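Local coordinates for protein protease LasA (Pseudomonas aeruginosa, PDB 3IT5) that cuts glycine-rich peptides as a zinc metallopeptidase of family M23, degrading the pentaglycine cross-links of staphylococcal cell walls and contributing to the breakdown of host elastin, at residues Ser33-Ser38 / Val132-Ala137; Gly140-Asn145 / Tyr176-Ala181. One frame throughout, in Å; residues are numbered along the deposited sequence.

Contact 1: Ser33-Ser38 / Val132-Ala137. With ZN (zinc ion), chain E.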
loop_
_atom_site.group_PDB
_atom_site.type_symbol
_atom_site.label_atom_id
_atom_site.label_comp_id
_atom_site.label_asym_id
_atom_site.label_seq_id
_atom_site.Cartn_x
_atom_site.Cartn_y
_atom_site.Cartn_z
ATOM N N SER A 33 -6.489 -8.041 -2.662
ATOM C CA SER A 33 -5.968 -6.894 -3.400
ATOM C C SER A 33 -5.132 -5.931 -2.572
ATOM O O SER A 33 -4.434 -5.089 -3.133
ATOM C CB SER A 33 -7.136 -6.098 -3.983
ATOM O OG SER A 33 -7.879 -5.499 -2.938
ATOM N N SER A 34 -5.221 -6.040 -1.248
ATOM C CA SER A 34 -4.689 -5.005 -0.362
ATOM C C SER A 34 -3.765 -5.543 0.726
ATOM O O SER A 34 -3.865 -6.704 1.131
ATOM C CB SER A 34 -5.842 -4.234 0.301
ATOM O OG SER A 34 -6.853 -3.870 -0.632
ATOM N N PHE A 35 -2.864 -4.684 1.187
ATOM C CA PHE A 35 -2.147 -4.913 2.435
ATOM C C PHE A 35 -1.969 -3.599 3.182
ATOM O O PHE A 35 -1.907 -2.526 2.571
ATOM C CB PHE A 35 -0.817 -5.658 2.225
ATOM C CG PHE A 35 0.283 -4.826 1.617
ATOM C CD1 PHE A 35 1.148 -4.088 2.427
ATOM C CD2 PHE A 35 0.486 -4.819 0.241
ATOM C CE1 PHE A 35 2.182 -3.332 1.871
ATOM C CE2 PHE A 35 1.519 -4.077 -0.325
ATOM C CZ PHE A 35 2.370 -3.329 0.488
ATOM N N ASP A 36 -1.921 -3.687 4.504
ATOM C CA ASP A 36 -1.745 -2.509 5.335
ATOM C C ASP A 36 -0.284 -2.368 5.721
ATOM O O ASP A 36 0.464 -3.343 5.699
ATOM C CB ASP A 36 -2.624 -2.581 6.586
ATOM C CG ASP A 36 -4.088 -2.800 6.261
ATOM O OD1 ASP A 36 -4.577 -2.245 5.251
ATOM O OD2 ASP A 36 -4.760 -3.526 7.021
ATOM N N ALA A 37 0.113 -1.145 6.054
ATOM C CA ALA A 37 1.472 -0.862 6.479
ATOM C C ALA A 37 1.491 0.348 7.395
ATOM O O ALA A 37 0.780 1.330 7.173
ATOM C CB ALA A 37 2.387 -0.644 5.278
ATOM N N SER A 38 2.304 0.253 8.440
ATOM C CA SER A 38 2.486 1.340 9.382
ATOM C C SER A 38 3.904 1.246 9.918
ATOM O O SER A 38 4.415 0.140 10.139
ATOM C CB SER A 38 1.480 1.222 10.525
ATOM O OG SER A 38 1.597 2.302 11.428
ATOM N N VAL A 132 -7.525 -6.138 -8.011
ATOM C CA VAL A 132 -6.936 -7.387 -8.506
ATOM C C VAL A 132 -6.041 -8.030 -7.437
ATOM O O VAL A 132 -5.641 -7.374 -6.476
ATOM C CB VAL A 132 -6.119 -7.171 -9.818
ATOM C CG1 VAL A 132 -7.023 -6.729 -10.972
ATOM C CG2 VAL A 132 -4.994 -6.163 -9.602
ATOM N N SER A 133 -5.722 -9.310 -7.617
ATOM C CA SER A 133 -4.905 -10.052 -6.659
ATOM C C SER A 133 -3.461 -9.561 -6.602
ATOM O O SER A 133 -2.833 -9.330 -7.635
ATOM C CB SER A 133 -4.920 -11.549 -6.988
ATOM O OG SER A 133 -4.007 -12.258 -6.165
ATOM N N LEU A 134 -2.946 -9.422 -5.382
ATOM C CA LEU A 134 -1.538 -9.109 -5.151
ATOM C C LEU A 134 -0.594 -10.285 -5.439
ATOM O O LEU A 134 0.626 -10.109 -5.438
ATOM C CB LEU A 134 -1.324 -8.607 -3.716
ATOM C CG LEU A 134 -1.724 -7.161 -3.399
ATOM C CD1 LEU A 134 -1.756 -6.940 -1.898
ATOM C CD2 LEU A 134 -0.793 -6.150 -4.078
ATOM N N GLN A 135 -1.148 -11.471 -5.697
ATOM C CA GLN A 135 -0.330 -12.657 -5.973
ATOM C C GLN A 135 0.690 -12.410 -7.085
ATOM O O GLN A 135 0.329 -12.004 -8.195
ATOM C CB GLN A 135 -1.206 -13.882 -6.287
ATOM C CG GLN A 135 -0.431 -15.197 -6.513
ATOM C CD GLN A 135 0.341 -15.678 -5.287
ATOM O OE1 GLN A 135 0.237 -15.108 -4.201
ATOM N NE2 GLN A 135 1.124 -16.735 -5.464
ATOM N N GLY A 136 1.963 -12.626 -6.761
ATOM C CA GLY A 136 3.051 -12.493 -7.728
ATOM C C GLY A 136 3.502 -11.085 -8.088
ATOM O O GLY A 136 4.462 -10.925 -8.839
ATOM N N ALA A 137 2.821 -10.066 -7.561
ATOM C CA ALA A 137 3.158 -8.668 -7.857
ATOM C C ALA A 137 4.483 -8.233 -7.221
ATOM O O ALA A 137 4.788 -8.609 -6.087
ATOM C CB ALA A 137 2.031 -7.745 -7.423
HETATM ZN ZN ZN E . -6.538 -2.794 4.992
HETATM O O HOH W 1 -7.363 -1.578 6.488
#

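Contact 2: Gly140-Asn145 / Tyr176-Ala181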
loop_
_atom_site.group_PDB
_atom_site.type_symbol
_atom_site.label_atom_id
_atom_site.label_comp_id
_atom_site.label_asym_id
_atom_site.label_seq_id
_atom_site.Cartn_x
_atom_site.Cartn_y
_atom_site.Cartn_z
ATOM N N GLY A 140 9.310 -2.996 -5.730
ATOM C CA GLY A 140 10.771 -3.028 -5.686
ATOM C C GLY A 140 11.241 -4.434 -6.023
ATOM O O GLY A 140 10.692 -5.064 -6.933
ATOM N N PRO A 141 12.243 -4.948 -5.279
ATOM C CA PRO A 141 12.732 -6.310 -5.498
ATOM C C PRO A 141 11.768 -7.389 -4.984
ATOM O O PRO A 141 11.893 -8.554 -5.373
ATOM C CB PRO A 141 14.040 -6.341 -4.697
ATOM C CG PRO A 141 13.815 -5.357 -3.588
ATOM C CD PRO A 141 12.983 -4.260 -4.203
ATOM N N TYR A 142 10.824 -6.998 -4.124
ATOM C CA TYR A 142 9.922 -7.946 -3.457
ATOM C C TYR A 142 8.799 -8.458 -4.353
ATOM O O TYR A 142 8.077 -7.669 -4.978
ATOM C CB TYR A 142 9.296 -7.329 -2.200
ATOM C CG TYR A 142 10.278 -6.736 -1.217
ATOM C CD1 TYR A 142 11.143 -7.549 -0.484
ATOM C CD2 TYR A 142 10.328 -5.361 -1.006
ATOM C CE1 TYR A 142 12.049 -6.999 0.423
ATOM C CE2 TYR A 142 11.228 -4.804 -0.105
ATOM C CZ TYR A 142 12.084 -5.628 0.604
ATOM O OH TYR A 142 12.967 -5.084 1.503
ATOM N N ARG A 143 8.662 -9.781 -4.402
ATOM C CA ARG A 143 7.494 -10.432 -4.978
ATOM C C ARG A 143 6.623 -10.915 -3.827
ATOM O O ARG A 143 7.099 -11.607 -2.925
ATOM C CB ARG A 143 7.899 -11.614 -5.864
ATOM C CG ARG A 143 6.717 -12.394 -6.441
ATOM C CD ARG A 143 7.165 -13.674 -7.133
ATOM N NE ARG A 143 7.783 -13.405 -8.430
ATOM C CZ ARG A 143 8.096 -14.335 -9.330
ATOM N NH1 ARG A 143 7.851 -15.620 -9.093
ATOM N NH2 ARG A 143 8.653 -13.976 -10.480
ATOM N N ILE A 144 5.350 -10.543 -3.858
ATOM C CA ILE A 144 4.427 -10.897 -2.783
ATOM C C ILE A 144 3.705 -12.222 -3.058
ATOM O O ILE A 144 3.255 -12.486 -4.180
ATOM C CB ILE A 144 3.442 -9.728 -2.468
ATOM C CG1 ILE A 144 2.471 -10.092 -1.337
ATOM C CG2 ILE A 144 2.690 -9.284 -3.714
ATOM C CD1 ILE A 144 1.787 -8.880 -0.704
ATOM N N ASN A 145 3.652 -13.066 -2.035
ATOM C CA ASN A 145 2.804 -14.244 -2.054
ATOM C C ASN A 145 1.647 -14.021 -1.093
ATOM O O ASN A 145 1.844 -13.635 0.065
ATOM C CB ASN A 145 3.586 -15.499 -1.671
ATOM C CG ASN A 145 2.869 -16.784 -2.062
ATOM O OD1 ASN A 145 2.803 -17.140 -3.242
ATOM N ND2 ASN A 145 2.352 -17.500 -1.066
ATOM N N TYR A 176 12.352 -2.666 4.345
ATOM C CA TYR A 176 13.114 -1.598 3.687
ATOM C C TYR A 176 12.660 -1.374 2.250
ATOM O O TYR A 176 12.483 -2.326 1.494
ATOM C CB TYR A 176 14.627 -1.876 3.723
ATOM C CG TYR A 176 15.454 -0.741 3.143
ATOM C CD1 TYR A 176 15.929 -0.797 1.828
ATOM C CD2 TYR A 176 15.736 0.397 3.897
ATOM C CE1 TYR A 176 16.679 0.245 1.283
ATOM C CE2 TYR A 176 16.487 1.445 3.364
ATOM C CZ TYR A 176 16.953 1.361 2.056
ATOM O OH TYR A 176 17.694 2.391 1.521
ATOM N N ASN A 177 12.478 -0.104 1.892
ATOM C CA ASN A 177 12.084 0.288 0.542
ATOM C C ASN A 177 13.269 0.870 -0.233
ATOM O O ASN A 177 13.648 2.020 -0.011
ATOM C CB ASN A 177 10.929 1.298 0.595
ATOM C CG ASN A 177 10.444 1.716 -0.789
ATOM O OD1 ASN A 177 10.747 1.069 -1.794
ATOM N ND2 ASN A 177 9.679 2.797 -0.843
ATOM N N PRO A 178 13.860 0.074 -1.146
ATOM C CA PRO A 178 15.008 0.563 -1.914
ATOM C C PRO A 178 14.615 1.417 -3.127
ATOM O O PRO A 178 15.458 2.133 -3.672
ATOM C CB PRO A 178 15.714 -0.727 -2.344
ATOM C CG PRO A 178 14.646 -1.757 -2.387
ATOM C CD PRO A 178 13.532 -1.330 -1.466
ATOM N N GLY A 179 13.345 1.355 -3.520
ATOM C CA GLY A 179 12.836 2.102 -4.670
ATOM C C GLY A 179 12.307 1.181 -5.750
ATOM O O GLY A 179 11.953 0.030 -5.474
ATOM N N LEU A 180 12.250 1.685 -6.980
ATOM C CA LEU A 180 11.848 0.870 -8.123
ATOM C C LEU A 180 12.945 -0.116 -8.481
ATOM O O LEU A 180 14.126 0.224 -8.446
ATOM C CB LEU A 180 11.535 1.740 -9.345
ATOM C CG LEU A 180 10.340 2.692 -9.304
ATOM C CD1 LEU A 180 10.382 3.627 -10.505
ATOM C CD2 LEU A 180 9.025 1.927 -9.263
ATOM N N ALA A 181 12.548 -1.339 -8.824
ATOM C CA ALA A 181 13.490 -2.334 -9.320
ATOM C C ALA A 181 13.789 -2.068 -10.788
ATOM O O ALA A 181 13.026 -1.383 -11.472
ATOM C CB ALA A 181 12.937 -3.735 -9.140
HETATM O O HOH W 2 13.377 -5.513 4.462
#

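Contact 1: Ser33-Ser38 / Val132-Ala137
Leu134 and Phe35 meet where a loop packs on the zinc-bearing strand 34-38 of the M23 peptidase fold. The two side chains cross at about a right angle. The leucine methyl CD1 comes up to the edge of the phenylalanine ring, near its plane, with CD1 3.8 Å from Phe35 CD2. Phe35 also meets the rings of Phe123 and Phe160, so Leu134 adds an aliphatic side to an aromatic cluster. The branch of Leu134 also lies against the backbone before Phe35, with its CG 3.4 Å from Ser33 O. Leu134 CG stands beside its own backbone N, anti to the carbonyl carbon (chi1 -77°), which brings CG and the CD1 methyl onto the strand. No hydrogen bond joins the two segments. At the strand's start, Val132 O receives a CA-H...O contact from Ser33 CA at 3.1 Å.

The loop is shaped by its own bonds. Ser133 OG accepts from Gln135 N in an ST turn, and Leu134 to Ala137 form a type II turn. Across from His23, Ser33 and Ser34 make a classic beta bulge. Their hydroxyls are hydrogen-bonded, OG to OG, at 3.0 Å, and Ser34 OG also hydrogen-bonds to Ser124 OG. Further along the strand, Asp36 joins His23 and His122 in binding the metal: its OD1 lies 2.0 Å from the zinc ion. The oxygen of water 1 is a further ligand, 2.1 Å from the zinc ion.

Contact 2: Gly140-Asn145 / Tyr176-Ala181
Tyr142 OH takes part in two hydrogen bonds. It donates to Tyr176 O at 2.8 Å, in the carbonyl plane and on a lone pair, with a C=O...O angle of 137°; this oxygen lies at the ring edge, near the ring plane. The hydroxyl also accepts from water 2, whose oxygen is 3.0 Å from Tyr142 OH. The same water accepts from Tyr176 N, so it bridges the hydroxyl to the backbone of the residue whose carbonyl the hydroxyl binds. Tyr142 turns CG to the side of its own N (chi1 -53°), which carries the phenol out to Tyr176, while Pro141 CG lies over the centre of one ring face.

The two proline rings meet through their outer carbons, Pro141 CD 3.5 Å from Pro178 CG. Beyond them the C-terminal tail passes close to Gly140, whose CA is 3.3 Å from Gly179 O. The methyl of Ala181 rests on the carbonyl of the same glycine, CB to Gly140 O at 3.4 Å. An Asx turn, Gly179 N to Asn177 OD1, bends the tail. This packing, away from the zinc site, joins the end of strand 175-176 and the tail after it to the hairpin turn between strands 138-139 and 142-145 and the first residue of strand 142-145.

In the fold
Both segments of contact 1 come before both segments of contact 2 along the chain, and the contact centres lie 12 Å apart. Contact 1 sits near the middle of the molecule, on the large antiparallel sheet that carries the zinc site. Contact 2 lies farther out, where the smaller four-stranded sheet meets the C-terminal tail. The loop 132-137 leads from strand 130-131 of the large sheet to strand 138-139 of the small one. It also touches strand 142-145 directly: Gln135 NE2 probably hydrogen-bonds to Asn145 OD1, and Gly136 N probably hydrogen-bonds to Ile144 O. Strand 175-176 pairs with strand 16-19 of the large sheet, so contact 2 gives a second connection between the two sheets.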